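Local coordinates for transcriptional regulator (Rhodococcus jostii, PDB 5CYV), which probably acts as a MarR-family DNA-binding regulator of p-hydroxycinnamate metabolism and binds p-coumaroyl-CoA, at residues B[130-133]-B[134-138]; B[56-59]-B[60-64]; B[5-8]-B[9-12]; B[119-122]-B[123-126]; B[33-37]-B[38-42]. One frame throughout, in Å; residues are numbered along the deposited sequence.

Contact 1: B[130-133]-B[134-138]; sequences NQMR and DTLQS
Asn130 meets the following turn through its backbone, O accepting from Asp134 N at 3.1 Å, while its amide turns to Arg133: NH1 of Arg133 donates to Asn130 OD1 at 2.9 Å, with the oxygen almost exactly in the guanidinium plane. Gln131 O holds two donors of Thr135, the amide N at 3.0 Å and OG1 at 2.8 Å, which arrive from opposite faces of the carbonyl plane. Thr135 OG1 gets there by standing anti to its own carbonyl carbon (chi1 -58°), and the hydroxyl of this buried residue is thereby satisfied. These are successive turns of helix 126-140, the last helix of the chain, which lies against the second subunit; Met132 packs on Thr135 of that subunit. Met132 and Leu136 run side by side on a buried flank, Met132 CG touching Leu136 CD1 at 3.7 Å. Arg133 extends to CD and then bends at chi3 (-62°), which brings its guanidinium back beside Asn130. There NH1 also donates to a water at 2.9 Å, and the water donates to OD1 of Asp134, a residue that binds magnesium in a structure of this protein, though none is bound to this chain here. Arg133 NE donates to Asp9 O of the second subunit. Were Arg133 replaced by an alanine, Asn130 OD1, the water and that Asp9 O would probably lose their donor. The amide of Gln137 passes alongside Arg133 CG before NE2 donates to Asp9 OD1 of the second subunit.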
# COMPACT_ATOMS: atom_id res chain seq x y z
N ASN B 130 0.92 -18.20 0.95
CA ASN B 130 2.18 -18.42 1.59
C ASN B 130 3.29 -17.87 0.71
O ASN B 130 4.29 -17.31 1.19
CB ASN B 130 2.42 -19.90 1.86
CG ASN B 130 1.54 -20.46 2.98
OD1 ASN B 130 0.97 -19.69 3.76
ND2 ASN B 130 1.38 -21.80 3.04
N GLN B 131 3.19 -18.15 -0.60
CA GLN B 131 4.22 -17.60 -1.48
C GLN B 131 4.21 -16.09 -1.55
O GLN B 131 5.29 -15.47 -1.53
CB GLN B 131 4.09 -18.23 -2.91
CG GLN B 131 5.16 -17.64 -3.89
CD GLN B 131 5.21 -18.40 -5.18
OE1 GLN B 131 5.64 -19.59 -5.22
NE2 GLN B 131 4.80 -17.74 -6.21
N MET B 132 3.03 -15.49 -1.59
CA MET B 132 2.96 -14.02 -1.57
C MET B 132 3.59 -13.46 -0.27
O MET B 132 4.36 -12.50 -0.32
CB MET B 132 1.52 -13.58 -1.70
CG MET B 132 1.41 -12.11 -1.80
SD MET B 132 -0.19 -11.66 -2.52
CE MET B 132 -0.11 -12.69 -3.96
N ARG B 133 3.22 -14.06 0.86
CA ARG B 133 3.75 -13.59 2.16
C ARG B 133 5.25 -13.57 2.14
O ARG B 133 5.91 -12.57 2.47
CB ARG B 133 3.29 -14.49 3.31
CG ARG B 133 3.84 -14.03 4.69
CD ARG B 133 3.46 -14.98 5.82
NE ARG B 133 2.02 -15.00 5.92
CZ ARG B 133 1.22 -16.02 5.56
NH1 ARG B 133 1.73 -17.14 5.00
NH2 ARG B 133 -0.09 -15.89 5.73
N ASP B 134 5.85 -14.69 1.77
CA ASP B 134 7.28 -14.81 1.85
C ASP B 134 7.94 -13.87 0.85
O ASP B 134 8.97 -13.29 1.17
CB ASP B 134 7.72 -16.27 1.64
CG ASP B 134 7.28 -17.19 2.79
OD1 ASP B 134 6.57 -16.72 3.73
OD2 ASP B 134 7.62 -18.39 2.72
N THR B 135 7.35 -13.70 -0.34
CA THR B 135 7.93 -12.81 -1.34
C THR B 135 7.86 -11.35 -0.83
O THR B 135 8.87 -10.60 -0.93
CB THR B 135 7.19 -12.95 -2.70
OG1 THR B 135 7.30 -14.32 -3.10
CG2 THR B 135 7.88 -12.11 -3.75
N LEU B 136 6.72 -10.96 -0.27
CA LEU B 136 6.57 -9.57 0.23
C LEU B 136 7.54 -9.37 1.41
O LEU B 136 8.13 -8.29 1.53
CB LEU B 136 5.15 -9.30 0.65
CG LEU B 136 4.16 -9.35 -0.52
CD1 LEU B 136 2.79 -9.26 0.11
CD2 LEU B 136 4.35 -8.19 -1.50
N GLN B 137 7.71 -10.38 2.26
CA GLN B 137 8.71 -10.21 3.33
C GLN B 137 10.10 -10.01 2.79
O GLN B 137 10.89 -9.22 3.37
CB GLN B 137 8.68 -11.41 4.25
CG GLN B 137 7.47 -11.40 5.12
CD GLN B 137 7.37 -12.65 5.95
OE1 GLN B 137 7.93 -13.68 5.57
NE2 GLN B 137 6.74 -12.58 7.11
N SER B 138 10.47 -10.70 1.71
CA SER B 138 11.82 -10.55 1.19
C SER B 138 12.05 -9.16 0.60
O SER B 138 13.19 -8.69 0.55
CB SER B 138 12.13 -11.63 0.16
OG SER B 138 11.48 -11.34 -1.05
O HOH W 1 4.49 -17.99 4.44

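Contact 2: B[56-59]-B[60-64]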
# COMPACT_ATOMS: atom_id res chain seq x y z
N ARG B 56 12.76 2.13 17.81
CA ARG B 56 13.49 1.86 16.57
C ARG B 56 12.99 0.61 15.90
O ARG B 56 12.89 0.58 14.68
CB ARG B 56 14.98 1.77 16.84
CG ARG B 56 15.57 3.15 17.12
CD ARG B 56 17.04 3.05 17.53
NE ARG B 56 17.61 4.28 18.07
CZ ARG B 56 18.30 5.17 17.36
NH1 ARG B 56 18.51 4.97 16.06
NH2 ARG B 56 18.81 6.26 17.95
N GLY B 57 12.64 -0.40 16.68
CA GLY B 57 12.03 -1.63 16.18
C GLY B 57 10.68 -1.37 15.52
O GLY B 57 10.36 -1.96 14.45
N VAL B 58 9.87 -0.55 16.17
CA VAL B 58 8.59 -0.22 15.59
C VAL B 58 8.76 0.48 14.25
O VAL B 58 8.09 0.12 13.24
CB VAL B 58 7.83 0.70 16.56
CG1 VAL B 58 6.54 1.23 15.88
CG2 VAL B 58 7.47 -0.11 17.78
N ALA B 59 9.67 1.46 14.23
CA ALA B 59 9.92 2.24 13.03
C ALA B 59 10.37 1.35 11.87
O ALA B 59 9.87 1.48 10.76
CB ALA B 59 11.00 3.33 13.31
N ALA B 60 11.27 0.42 12.15
CA ALA B 60 11.85 -0.46 11.14
C ALA B 60 10.74 -1.38 10.60
O ALA B 60 10.65 -1.61 9.38
CB ALA B 60 12.98 -1.28 11.73
N THR B 61 9.88 -1.86 11.50
CA THR B 61 8.80 -2.74 11.01
C THR B 61 7.83 -1.99 10.12
O THR B 61 7.39 -2.51 9.10
CB THR B 61 8.04 -3.39 12.18
OG1 THR B 61 8.94 -4.21 12.93
CG2 THR B 61 6.89 -4.27 11.69
N MET B 62 7.56 -0.74 10.45
CA MET B 62 6.61 0.08 9.69
C MET B 62 7.26 0.77 8.50
O MET B 62 6.55 1.42 7.74
CB MET B 62 5.96 1.12 10.63
CG MET B 62 5.10 0.42 11.66
SD MET B 62 4.37 1.55 12.85
CE MET B 62 3.18 2.52 11.79
N GLY B 63 8.57 0.66 8.32
CA GLY B 63 9.29 1.36 7.25
C GLY B 63 9.32 2.87 7.42
O GLY B 63 9.44 3.57 6.42
N LEU B 64 9.32 3.35 8.67
CA LEU B 64 9.26 4.80 8.95
C LEU B 64 10.50 5.22 9.67
O LEU B 64 11.17 4.40 10.28
CB LEU B 64 8.03 5.17 9.78
CG LEU B 64 6.71 4.88 9.06
CD1 LEU B 64 5.62 5.01 10.01
CD2 LEU B 64 6.53 5.87 7.86
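Val58 and Met62 supply the apolar side-chain contact of this helix end, lying side by side and pointing the same way, with Val58 CG1 3.7 Å from Met62 SD. The valine branch faces SD because it stands anti to the backbone N (chi1 172°); the methionine is extended to SD and only then bends. Both side chains lean on Val42 of helix 37-47, and Met62 also touches bound p-coumaroyl-CoA.

Backbone hydrogen bonds run through the turn. Ala60 N donates to Arg56 O, Thr61 N to Gly57 O and Met62 N to Val58 O at 3.0 Å. The helix then ends in a Schellman motif: Leu64 N donates to Ala59 O at 2.9 Å, nearly straight at 166°, and Gly63 N makes a weak bond to Ala60 O. Helix 55-62 is consistent with the first helix of the family's helix-turn-helix, followed by helix 70-78. Thr61 O accepts from Arg17 NE of the second subunit.

Chemically, the helix end is closed by backbone amides and the positive phi of Gly63 (67°), a value that favours glycine, while the methionine thioether carries the apolar face on to the ligand.

Contact 3: B[5-8]-B[9-12]. With WCA (p-coumaroyl-CoA), chain I.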
# COMPACT_ATOMS: atom_id res chain seq x y z
N GLN B 5 1.73 -3.58 -21.92
CA GLN B 5 1.71 -2.16 -21.68
C GLN B 5 0.53 -1.76 -20.79
O GLN B 5 0.43 -0.59 -20.39
CB GLN B 5 1.68 -1.41 -23.01
CG GLN B 5 2.86 -1.77 -23.90
CD GLN B 5 4.20 -1.54 -23.22
OE1 GLN B 5 4.56 -0.41 -22.90
NE2 GLN B 5 4.94 -2.62 -22.97
N ALA B 6 -0.35 -2.71 -20.47
CA ALA B 6 -1.59 -2.34 -19.80
C ALA B 6 -1.29 -2.06 -18.32
O ALA B 6 -0.56 -2.83 -17.62
CB ALA B 6 -2.66 -3.42 -19.93
N LEU B 7 -1.88 -0.98 -17.81
CA LEU B 7 -1.67 -0.59 -16.40
C LEU B 7 -2.06 -1.75 -15.45
O LEU B 7 -1.38 -2.06 -14.49
CB LEU B 7 -2.49 0.68 -16.04
CG LEU B 7 -2.34 1.14 -14.58
CD1 LEU B 7 -0.92 1.59 -14.42
CD2 LEU B 7 -3.35 2.24 -14.28
N SER B 8 -3.14 -2.43 -15.84
CA SER B 8 -3.70 -3.48 -14.97
C SER B 8 -2.77 -4.69 -14.94
O SER B 8 -2.98 -5.56 -14.10
CB SER B 8 -5.08 -3.89 -15.45
OG SER B 8 -5.08 -4.36 -16.78
N ASP B 9 -1.76 -4.73 -15.81
CA ASP B 9 -0.74 -5.82 -15.76
C ASP B 9 0.55 -5.37 -15.05
O ASP B 9 1.50 -6.16 -14.92
CB ASP B 9 -0.39 -6.30 -17.18
CG ASP B 9 -1.52 -7.08 -17.83
OD1 ASP B 9 -2.27 -7.79 -17.11
OD2 ASP B 9 -1.70 -6.99 -19.05
N ASP B 10 0.63 -4.11 -14.62
CA ASP B 10 1.82 -3.58 -13.99
C ASP B 10 1.82 -4.08 -12.52
O ASP B 10 0.95 -3.74 -11.78
CB ASP B 10 1.77 -2.03 -14.13
CG ASP B 10 2.83 -1.27 -13.29
OD1 ASP B 10 3.48 -1.85 -12.40
OD2 ASP B 10 2.94 -0.03 -13.47
N ILE B 11 2.79 -4.89 -12.13
CA ILE B 11 2.79 -5.45 -10.78
C ILE B 11 2.92 -4.35 -9.72
O ILE B 11 2.34 -4.47 -8.63
CB ILE B 11 3.92 -6.48 -10.61
CG1 ILE B 11 3.73 -7.25 -9.28
CG2 ILE B 11 5.22 -5.81 -10.62
CD1 ILE B 11 2.56 -8.13 -9.29
N GLY B 12 3.57 -3.23 -10.06
CA GLY B 12 3.73 -2.16 -9.07
C GLY B 12 2.37 -1.51 -8.87
O GLY B 12 1.94 -1.25 -7.76
C4 WCA I . -1.06 5.54 -0.52
C5 WCA I . -1.82 5.00 -1.55
C6 WCA I . -1.75 3.57 -1.72
C8 WCA I . -2.18 7.19 -1.54
N1 WCA I . -0.90 2.88 -0.91
N3 WCA I . -0.23 4.80 0.27
CAV WCA I . 2.31 2.32 -8.55
CAT WCA I . 3.28 1.75 -9.28
CBS WCA I . 3.16 1.77 -10.66
OAJ WCA I . 4.18 1.06 -11.34
CAU WCA I . 2.07 2.35 -11.30
CAW WCA I . 1.07 2.96 -10.57
CBT WCA I . 1.24 2.94 -9.18
CAR WCA I . 0.29 3.50 -8.22
CAQ WCA I . -1.01 3.88 -8.80
CBP WCA I . -2.05 4.25 -7.81
OAD WCA I . -1.88 4.33 -6.60
SBO WCA I . -3.62 4.53 -8.59
CBA WCA I . -4.73 4.85 -7.17
CAY WCA I . -4.97 3.51 -6.47
NBH WCA I . -6.11 3.70 -5.57
CBQ WCA I . -5.99 4.14 -4.18
OAE WCA I . -4.86 4.40 -3.74
CBB WCA I . -7.31 4.23 -3.44
CAZ WCA I . -7.12 3.78 -1.94
NBI WCA I . -6.33 4.80 -1.29
CBR WCA I . -6.81 5.41 -0.14
OAF WCA I . -7.87 5.02 0.28
CBX WCA I . -6.05 6.52 0.49
OAK WCA I . -5.11 6.96 -0.47
CCD WCA I . -5.29 6.08 1.74
CAA WCA I . -4.25 4.98 1.46
CAB WCA I . -6.24 5.55 2.84
CBD WCA I . -4.51 7.28 2.33
OBK WCA I . -5.48 8.31 2.62
PCG WCA I . -5.57 9.10 4.00
OAP WCA I . -6.97 9.62 4.11
OAI WCA I . -4.96 8.34 5.12
OBN WCA I . -4.62 10.38 3.88
PCF WCA I . -3.91 11.16 2.71
OAO WCA I . -3.16 12.32 3.40
OAH WCA I . -4.89 11.47 1.61
O5' WCA I . -2.81 10.11 2.14
C5' WCA I . -1.78 9.64 2.97
C4' WCA I . -0.61 9.20 2.14
O4' WCA I . -1.31 7.90 1.52
C3' WCA I . -0.23 10.06 1.09
O3' WCA I . 1.23 10.08 1.19
PCE WCA I . 1.98 11.43 1.75
OAM WCA I . 1.54 12.53 0.81
OAN WCA I . 3.45 11.09 1.64
OAG WCA I . 1.49 11.60 3.15
C2' WCA I . -0.58 9.24 -0.22
O2' WCA I . 0.36 9.45 -1.24
C1' WCA I . -0.61 7.79 0.38
N9 WCA I . -1.31 6.91 -0.53
N7 WCA I . -2.53 6.03 -2.17
C2 WCA I . -0.17 3.45 0.02
N6 WCA I . -2.53 3.00 -2.75
O HOH W 2 -5.07 -7.00 -17.08
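Asp10 CB rests against Leu7 O at 3.2 Å, just after the turn in which Asp10 N donates to the same carbonyl at 2.9 Å, coming from above its plane. Beyond CB the carboxylate swings clear of the turn: CG lies anti to the backbone N (chi1 169°), which aims it forward along the chain, toward the first residues of helix 11-30. OD1 accepts from Gly12 N in a weak capping bond and from Phe13 N, although the exact place of this oxygen is less sure. OD2 of Asp10, the other oxygen, accepts from the phenol OAJ of p-coumaroyl-CoA at 2.7 Å. Asp10 is thus both N-cap of helix 11-30 and part of the ligand pocket, and the amides at the helix start would probably favour its negative charge. Gly12 completes this side of the site: Gly12 C lies 3.4 Å from CAT of the same p-coumaroyl-CoA, and a CB at this position would run into the phenol oxygen OAJ. His117 of the second subunit also bonds to the ligand. Upstream, the 3-10 turn places Asp9 N on Ala6 O at 2.9 Å, again from above the carbonyl plane. Asp9 turns its carboxylate the other way: OD2 passes Ala6 CB at 3.8 Å and has Ser4 OG as its partner, while OD1 accepts from a water at 2.9 Å. That water also bonds Ser8 OG, at 2.7 Å. Leu7 packs on Leu45 of the second subunit, and its amide N donates to Glu48 OE2 there.

Contact 4: B[119-122]-B[123-126]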
# COMPACT_ATOMS: atom_id res chain seq x y z
N ARG B 119 -12.33 -10.48 3.42
CA ARG B 119 -12.96 -10.13 2.16
C ARG B 119 -11.97 -10.26 1.00
O ARG B 119 -12.38 -10.56 -0.12
CB ARG B 119 -13.53 -8.71 2.22
CG ARG B 119 -13.84 -8.11 0.86
CD ARG B 119 -15.34 -7.98 0.65
NE ARG B 119 -15.91 -6.87 1.41
CZ ARG B 119 -17.02 -6.23 1.08
NH1 ARG B 119 -17.70 -6.59 -0.00
NH2 ARG B 119 -17.46 -5.23 1.83
N TYR B 120 -10.70 -9.93 1.27
CA TYR B 120 -9.74 -9.98 0.20
C TYR B 120 -8.95 -11.27 0.11
O TYR B 120 -8.56 -11.66 -0.99
CB TYR B 120 -8.73 -8.84 0.34
CG TYR B 120 -9.44 -7.51 0.45
CD1 TYR B 120 -10.18 -7.04 -0.59
CD2 TYR B 120 -9.27 -6.74 1.58
CE1 TYR B 120 -10.82 -5.80 -0.51
CE2 TYR B 120 -9.92 -5.52 1.70
CZ TYR B 120 -10.65 -5.04 0.64
OH TYR B 120 -11.29 -3.83 0.75
N PHE B 121 -8.70 -11.90 1.26
CA PHE B 121 -7.70 -13.00 1.29
C PHE B 121 -8.25 -14.36 1.62
O PHE B 121 -7.57 -15.35 1.35
CB PHE B 121 -6.60 -12.71 2.30
CG PHE B 121 -5.96 -11.36 2.13
CD1 PHE B 121 -5.37 -11.03 0.91
CD2 PHE B 121 -5.93 -10.47 3.16
CE1 PHE B 121 -4.79 -9.80 0.75
CE2 PHE B 121 -5.36 -9.21 2.98
CZ PHE B 121 -4.79 -8.90 1.79
N GLU B 122 -9.46 -14.44 2.18
CA GLU B 122 -9.95 -15.75 2.61
C GLU B 122 -10.02 -16.74 1.46
O GLU B 122 -9.73 -17.92 1.63
CB GLU B 122 -11.32 -15.60 3.28
CG GLU B 122 -11.82 -16.91 3.95
CD GLU B 122 -12.54 -17.83 2.99
OE1 GLU B 122 -12.91 -17.38 1.88
OE2 GLU B 122 -12.77 -19.02 3.36
N GLY B 123 -10.41 -16.27 0.28
CA GLY B 123 -10.62 -17.18 -0.84
C GLY B 123 -9.37 -17.58 -1.60
O GLY B 123 -9.45 -18.34 -2.56
N ILE B 124 -8.23 -17.09 -1.18
CA ILE B 124 -7.00 -17.41 -1.93
C ILE B 124 -6.41 -18.74 -1.42
O ILE B 124 -6.33 -18.94 -0.23
CB ILE B 124 -5.96 -16.29 -1.78
CG1 ILE B 124 -6.54 -14.93 -2.18
CG2 ILE B 124 -4.72 -16.57 -2.69
CD1 ILE B 124 -5.59 -13.78 -1.87
N PRO B 125 -5.96 -19.61 -2.34
CA PRO B 125 -5.38 -20.87 -1.85
C PRO B 125 -4.20 -20.62 -0.90
O PRO B 125 -3.40 -19.70 -1.15
CB PRO B 125 -4.90 -21.56 -3.13
CG PRO B 125 -5.81 -21.02 -4.23
CD PRO B 125 -5.98 -19.54 -3.81
N ASP B 126 -4.07 -21.48 0.12
CA ASP B 126 -3.06 -21.26 1.16
C ASP B 126 -1.68 -21.25 0.53
O ASP B 126 -0.83 -20.46 0.93
CB ASP B 126 -3.07 -22.37 2.24
CG ASP B 126 -4.30 -22.32 3.13
OD1 ASP B 126 -4.89 -21.23 3.27
OD2 ASP B 126 -4.64 -23.41 3.67
O HOH W 3 -6.50 -17.80 2.28
O HOH W 4 -7.96 -20.73 1.02
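Phe121 and Ile124 are the outer residues of a type I beta turn that follows helix 100-121 and leads into helix 126-140, with Pro125 at the N-cap of the latter. Ile124 N donates to Phe121 O at 3.1 Å, approaching from above the carbonyl plane. Both side chains point the same way. In Phe121 the ring is set beside the backbone N (chi1 -52°); in Ile124 CG1 takes the matching position (chi1 -54°) and the chain runs on extended, which carries CD1 back along the turn. The methyl arrives at the edge of the phenyl ring, in its plane, with Ile124 CD1 3.9 Å from Phe121 CD1. One face of that ring is taken by Tyr120 CB, which sits 3.9 Å above the plane, over the centre. Farther out, Phe121 packs on Val22 of helix 11-30 and on Leu15 of the second subunit, whereas Ile124 and Tyr120 both meet Ile139 of that subunit, so the turn borders the dimer interface. Glu122 is on the exposed side. Glu122 curls OE1 to 3.2 Å from Gly123 N, but the angle is too poor for a hydrogen bond. Water lines the carbonyl side of the turn: one molecule lies 2.8 Å from both Phe121 O and Ile124 O, and a second donates to Ile124 O at 2.7 Å and, weakly, to Glu122 O.

Contact 5: B[33-37]-B[38-42]; sequences TGLRV and RSYSV. With WCA (p-coumaroyl-CoA), chain J.
Ser39 OG, three residues into the turn, accepts from the backbone N of the N-cap residue Arg36 at 3.0 Å in an almost straight bond (173°), at the start of helix 37-47. This is the tight, buried part. Arg36 O receives Tyr40 N at 2.9 Å, and Val37 O is gripped by Ser41 N at 3.0 Å and Ser41 OG at 2.8 Å from opposite faces of its plane. Leu35 CB faces Tyr40 CB at 4.2 Å, while Asn27 OD1 accepts from Val37 N. The Tyr40 ring offers its edge to p-coumaroyl-CoA of chain J, Tyr40 CE2 lying 3.9 Å from CAT.

On the looser side the two arginines reach outward to ligands. Arg36, exposed, ends in a salt bridge from NH2 to a phosphate oxygen of the other molecule, chain I. Arg38 stays extended from CG to NE; Arg38 NE donates to OAE at 2.8 Å, and NH1 to OAF at 2.8 Å, of the chain J p-coumaroyl-CoA, and NH2 is held by Gln68. A leucine in place of Arg38 would probably leave both ligand carbonyls without these donors and free Gln68 to turn. Together the helix start and its outward side chains form one wall of the p-coumaroyl-CoA pocket.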
# COMPACT_ATOMS: atom_id res chain seq x y z
N THR B 33 -12.77 1.82 17.25
CA THR B 33 -11.67 1.80 18.19
C THR B 33 -10.99 3.13 18.37
O THR B 33 -10.16 3.28 19.25
CB THR B 33 -10.59 0.80 17.73
OG1 THR B 33 -9.85 1.37 16.63
CG2 THR B 33 -11.19 -0.56 17.31
N GLY B 34 -11.29 4.04 17.46
CA GLY B 34 -10.61 5.33 17.45
C GLY B 34 -9.19 5.30 16.92
O GLY B 34 -8.54 6.34 16.96
N LEU B 35 -8.71 4.16 16.47
CA LEU B 35 -7.36 4.01 15.95
C LEU B 35 -7.43 4.20 14.43
O LEU B 35 -8.50 4.12 13.83
CB LEU B 35 -6.79 2.62 16.22
CG LEU B 35 -6.74 2.30 17.74
CD1 LEU B 35 -6.45 0.83 17.84
CD2 LEU B 35 -5.67 3.11 18.39
N ARG B 36 -6.26 4.34 13.82
CA ARG B 36 -6.07 4.37 12.38
C ARG B 36 -4.90 3.42 12.05
O ARG B 36 -4.36 2.85 12.92
CB ARG B 36 -5.88 5.76 11.81
CG ARG B 36 -7.18 6.51 11.65
CD ARG B 36 -6.98 7.97 11.33
NE ARG B 36 -6.17 8.21 10.17
CZ ARG B 36 -6.56 8.05 8.93
NH1 ARG B 36 -7.77 7.66 8.66
NH2 ARG B 36 -5.73 8.34 7.96
N VAL B 37 -4.58 3.26 10.78
CA VAL B 37 -3.64 2.19 10.48
C VAL B 37 -2.29 2.35 11.24
O VAL B 37 -1.80 1.36 11.79
CB VAL B 37 -3.33 2.04 8.97
CG1 VAL B 37 -4.55 1.60 8.10
CG2 VAL B 37 -2.67 3.22 8.43
N ARG B 38 -1.75 3.57 11.33
CA ARG B 38 -0.44 3.67 12.03
C ARG B 38 -0.53 3.51 13.55
O ARG B 38 0.31 2.80 14.12
CB ARG B 38 0.25 5.01 11.71
CG ARG B 38 0.69 5.12 10.24
CD ARG B 38 1.56 6.35 10.08
NE ARG B 38 1.99 6.48 8.67
CZ ARG B 38 2.93 7.31 8.25
NH1 ARG B 38 3.21 7.40 6.93
NH2 ARG B 38 3.63 8.09 9.13
N SER B 39 -1.50 4.12 14.20
CA SER B 39 -1.61 3.95 15.66
C SER B 39 -1.96 2.52 16.00
O SER B 39 -1.45 1.97 17.00
CB SER B 39 -2.61 4.92 16.26
OG SER B 39 -3.90 4.87 15.63
N TYR B 40 -2.82 1.88 15.20
CA TYR B 40 -3.04 0.46 15.39
C TYR B 40 -1.79 -0.36 15.26
O TYR B 40 -1.54 -1.26 16.10
CB TYR B 40 -4.11 -0.02 14.36
CG TYR B 40 -4.28 -1.49 14.25
CD1 TYR B 40 -4.96 -2.21 15.20
CD2 TYR B 40 -3.73 -2.19 13.13
CE1 TYR B 40 -5.11 -3.59 15.10
CE2 TYR B 40 -3.91 -3.56 13.01
CZ TYR B 40 -4.61 -4.26 14.00
OH TYR B 40 -4.72 -5.62 13.92
N SER B 41 -0.98 -0.09 14.25
CA SER B 41 0.25 -0.87 14.07
C SER B 41 1.17 -0.74 15.29
O SER B 41 1.74 -1.74 15.73
CB SER B 41 1.02 -0.40 12.83
OG SER B 41 0.22 -0.58 11.64
N VAL B 42 1.33 0.49 15.80
CA VAL B 42 2.18 0.65 16.99
C VAL B 42 1.66 -0.12 18.20
O VAL B 42 2.43 -0.83 18.87
CB VAL B 42 2.33 2.13 17.34
CG1 VAL B 42 3.15 2.32 18.63
CG2 VAL B 42 3.02 2.83 16.16
C4 WCA J . 10.64 14.24 -4.50
C5 WCA J . 9.66 15.07 -5.04
C6 WCA J . 10.09 16.22 -5.80
C8 WCA J . 8.62 13.44 -3.97
N1 WCA J . 11.42 16.44 -5.94
N3 WCA J . 11.96 14.54 -4.70
CAV WCA J . -1.36 -2.10 9.05
CAT WCA J . -2.17 -3.06 9.59
CBS WCA J . -2.96 -3.79 8.69
OAJ WCA J . -3.82 -4.80 9.22
CAU WCA J . -2.92 -3.59 7.35
CAW WCA J . -2.08 -2.63 6.79
CBT WCA J . -1.30 -1.91 7.66
CAR WCA J . -0.41 -0.93 7.02
CAQ WCA J . 0.62 -0.28 7.82
CBP WCA J . 1.59 0.52 6.98
OAD WCA J . 1.77 0.50 5.81
SBO WCA J . 2.53 1.57 8.00
CBA WCA J . 3.65 2.26 6.75
CAY WCA J . 3.18 3.72 6.34
NBH WCA J . 2.18 3.67 5.32
CBQ WCA J . 0.92 4.37 5.57
OAE WCA J . 0.71 5.08 6.56
CBB WCA J . -0.12 4.29 4.49
CAZ WCA J . -0.23 5.62 3.68
NBI WCA J . 0.94 5.93 2.84
CBR WCA J . 2.00 6.74 3.22
OAF WCA J . 2.01 7.14 4.39
CBX WCA J . 3.08 7.12 2.23
OAK WCA J . 2.56 6.87 0.89
CCD WCA J . 4.38 6.33 2.46
CAA WCA J . 4.12 4.85 2.04
CAB WCA J . 4.89 6.44 3.92
CBD WCA J . 5.47 6.89 1.50
OBK WCA J . 5.48 8.30 1.85
PCG WCA J . 6.71 9.23 1.37
OAP WCA J . 7.97 8.55 1.79
OAI WCA J . 6.37 10.64 1.93
OBN WCA J . 6.72 9.16 -0.19
PCF WCA J . 6.16 10.04 -1.35
OAO WCA J . 5.54 11.24 -0.63
OAH WCA J . 5.43 9.21 -2.39
O5' WCA J . 7.50 10.56 -2.10
C5' WCA J . 8.43 9.64 -2.65
C4' WCA J . 9.90 9.95 -2.59
O4' WCA J . 10.23 11.05 -3.74
C3' WCA J . 10.30 10.52 -1.42
O3' WCA J . 11.76 10.35 -1.24
PCE WCA J . 12.34 9.44 -0.09
OAM WCA J . 11.73 8.08 -0.19
OAN WCA J . 12.04 10.05 1.24
OAG WCA J . 13.84 9.34 -0.28
C2' WCA J . 10.05 12.02 -1.65
O2' WCA J . 10.71 12.82 -0.76
C1' WCA J . 10.55 12.16 -3.14
N9 WCA J . 9.94 13.25 -3.84
N7 WCA J . 8.42 14.55 -4.69
C2 WCA J . 12.31 15.63 -5.41
N6 WCA J . 9.12 17.09 -6.38

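Contacts 2 and 5 touch directly: Met62 CE lies 3.7 Å from Arg38 O and Leu64 CD2 3.8 Å from Arg38 NH1. Met62, Arg38, Tyr40 and Ser41 all belong to the pocket of the same p-coumaroyl-CoA (chain J). The other ligand, chain I, bridges contacts 3 and 5, whose centres are 31 Å apart, with its phenol at the former and a phosphate at the latter. Contacts 1 and 4 adjoin in sequence, their centres 15 Å apart. Contacts 1 and 3 do not touch within the chain (nearest atoms about 8 Å apart), yet each meets the other's counterpart on the second subunit. Asp10 and His117 of the second subunit both bond the chain I ligand, which places it at the dimer interface.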